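Local atomic coordinates of 2',5'-phosphodiesterase 12 (Homo sapiens, PDB entry 4Z0V), a protein that is a mitochondrial phosphodiesterase of the endonuclease/exonuclease/phosphatase family, with a DNase I-like domain and an E-set-like N-terminal domain. Residues A[350-355]-A[361-366]. Numbering follows the deposited sequence. Where two conformers were deposited one is given.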
loop_
_atom_site.group_PDB
_atom_site.type_symbol
_atom_site.label_atom_id
_atom_site.label_comp_id
_atom_site.label_asym_id
_atom_site.label_seq_id
_atom_site.Cartn_x
_atom_site.Cartn_y
_atom_site.Cartn_z
ATOM N N GLU A 350 8.056 -15.493 26.177
ATOM C CA GLU A 350 8.798 -14.358 26.707
ATOM C C GLU A 350 8.231 -13.013 26.232
ATOM O O GLU A 350 8.428 -12.022 26.925
ATOM C CB GLU A 350 10.302 -14.467 26.371
ATOM C CG GLU A 350 10.667 -14.181 24.922
ATOM C CD GLU A 350 12.124 -14.368 24.531
ATOM O OE1 GLU A 350 13.019 -14.061 25.352
ATOM O OE2 GLU A 350 12.368 -14.770 23.371
ATOM N N ASP A 351 7.505 -12.973 25.087
ATOM C CA ASP A 351 6.923 -11.711 24.613
ATOM C C ASP A 351 5.771 -11.232 25.516
ATOM O O ASP A 351 5.426 -10.058 25.451
ATOM C CB ASP A 351 6.473 -11.805 23.141
ATOM C CG ASP A 351 7.631 -11.741 22.163
ATOM O OD1 ASP A 351 8.799 -11.624 22.620
ATOM O OD2 ASP A 351 7.380 -11.737 20.950
ATOM N N TRP A 352 5.222 -12.102 26.389
ATOM C CA TRP A 352 4.176 -11.684 27.326
ATOM C C TRP A 352 4.708 -10.718 28.387
ATOM O O TRP A 352 3.914 -10.081 29.081
ATOM C CB TRP A 352 3.492 -12.884 27.974
ATOM C CG TRP A 352 2.714 -13.697 26.979
ATOM C CD1 TRP A 352 2.910 -15.007 26.667
ATOM C CD2 TRP A 352 1.621 -13.245 26.155
ATOM N NE1 TRP A 352 1.994 -15.413 25.724
ATOM C CE2 TRP A 352 1.204 -14.347 25.376
ATOM C CE3 TRP A 352 0.985 -12.002 25.964
ATOM C CZ2 TRP A 352 0.161 -14.257 24.444
ATOM C CZ3 TRP A 352 -0.039 -11.907 25.024
ATOM C CH2 TRP A 352 -0.432 -13.020 24.272
ATOM N N ALA A 353 6.040 -10.579 28.485
ATOM C CA ALA A 353 6.667 -9.622 29.403
ATOM C C ALA A 353 7.678 -8.774 28.618
ATOM O O ALA A 353 8.716 -8.382 29.153
ATOM C CB ALA A 353 7.329 -10.360 30.571
ATOM N N SER A 354 7.337 -8.446 27.332
ATOM C CA SER A 354 8.200 -7.689 26.413
ATOM C C SER A 354 8.556 -6.279 26.915
ATOM O O SER A 354 9.594 -5.752 26.512
ATOM C CB SER A 354 7.565 -7.588 25.029
ATOM O OG SER A 354 6.328 -6.898 25.089
ATOM N N ASN A 355 7.709 -5.663 27.743
ATOM C CA ASN A 355 7.983 -4.320 28.276
ATOM C C ASN A 355 8.161 -4.299 29.824
ATOM O O ASN A 355 7.931 -3.272 30.460
ATOM C CB ASN A 355 6.896 -3.325 27.868
ATOM C CG ASN A 355 7.375 -1.883 27.927
ATOM O OD1 ASN A 355 8.567 -1.591 27.792
ATOM N ND2 ASN A 355 6.466 -0.956 28.179
ATOM N N CYS A 361 1.599 -9.937 30.812
ATOM C CA CYS A 361 0.223 -10.398 30.557
ATOM C C CYS A 361 0.181 -11.801 29.945
ATOM O O CYS A 361 -0.502 -12.020 28.931
ATOM C CB CYS A 361 -0.537 -9.397 29.694
ATOM S SG CYS A 361 0.257 -9.050 28.106
ATOM N N ASN A 362 0.860 -12.768 30.625
ATOM C CA ASN A 362 0.935 -14.168 30.232
ATOM C C ASN A 362 -0.426 -14.754 29.996
ATOM O O ASN A 362 -1.291 -14.748 30.880
ATOM C CB ASN A 362 1.680 -14.989 31.288
ATOM C CG ASN A 362 3.109 -14.565 31.409
ATOM O OD1 ASN A 362 3.420 -13.506 31.957
ATOM N ND2 ASN A 362 3.982 -15.290 30.755
ATOM N N MET A 363 -0.619 -15.274 28.779
ATOM C CA MET A 363 -1.877 -15.917 28.407
ATOM C C MET A 363 -1.624 -16.840 27.242
ATOM O O MET A 363 -0.620 -16.708 26.534
ATOM C CB MET A 363 -2.997 -14.889 28.106
ATOM C CG MET A 363 -2.721 -14.008 26.909
ATOM S SD MET A 363 -4.034 -12.834 26.504
ATOM C CE MET A 363 -3.888 -11.654 27.852
ATOM N N SER A 364 -2.522 -17.804 27.087
ATOM C CA SER A 364 -2.513 -18.780 26.014
ATOM C C SER A 364 -3.480 -18.293 24.939
ATOM O O SER A 364 -4.587 -17.868 25.271
ATOM C CB SER A 364 -2.939 -20.143 26.551
ATOM O OG SER A 364 -2.771 -21.149 25.563
ATOM N N LEU A 365 -3.070 -18.313 23.672
ATOM C CA LEU A 365 -3.950 -17.904 22.560
ATOM C C LEU A 365 -3.961 -18.969 21.506
ATOM O O LEU A 365 -2.930 -19.582 21.271
ATOM C CB LEU A 365 -3.508 -16.576 21.907
ATOM C CG LEU A 365 -3.380 -15.311 22.772
ATOM C CD1 LEU A 365 -2.837 -14.175 21.933
ATOM C CD2 LEU A 365 -4.701 -14.915 23.403
ATOM N N THR A 366 -5.113 -19.160 20.843
ATOM C CA THR A 366 -5.263 -20.139 19.768
ATOM C C THR A 366 -6.092 -19.589 18.629
ATOM O O THR A 366 -7.017 -18.820 18.857
ATOM C CB THR A 366 -5.933 -21.427 20.267
ATOM O OG1 THR A 366 -7.160 -21.100 20.906
ATOM C CG2 THR A 366 -5.054 -22.223 21.176
#
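Trp352 and Asn362 come closest in backbone, their CA atoms 5.0 Å apart, and one hydrogen bond ties the two segments, from Cys361 N to Trp352 O at 2.9 Å. The bond is fairly straight, with an N-H...O angle of 156°. Trp352 lies in the short 3-10 turn and provides nearly all of the contact surface on the side of 350-355. With CG anti to the carbonyl carbon (chi1 -66°), the ring reaches across to segment 361-366. The backbone between Asn362 and Met363 passes over one face of the indole, with Met363 N 3.9 Å above the ring plane and offset toward its rim. Met363 crosses the indole at about a right angle. Its CG lies over the six-membered ring, 3.8 Å from the centroid, in a CH-pi contact. SD follows in an extended chi2 (178°) and makes an oblique Met-aromatic contact; the bend at chi3 turns only the terminal CE. Cys361 SG meets the ring at its edge instead, 3.7 Å from Trp352 CE3. Leu365 approaches the rim in the ring plane, with CD1 3.5 Å from Trp352 CH2. At the other end of the side chain, the Asn362 amide packs beside Trp352 CB.

The contact belongs to the DNase I-like domain. It joins the loop between strands 344-345 and 365-366 to the start of the second strand; the two strands pair as a two-stranded antiparallel sheet. Leu365 shares backbone hydrogen bonds with Ile345 in that pairing. Leu299 of helix 295-316 also touches the indole, and Leu245 of helix 243-248 packs against both Met363 and Leu365.

Trp352 NE1 is 3.0 Å from Met363 O, but the angle is poor for a bond. The indole N-H instead bonds to Pro346 O, which gives this buried polar group a partner. Asn362 ND2 bonds to Glu347 O, so both side chains tie back to the chain just after strand 344-345.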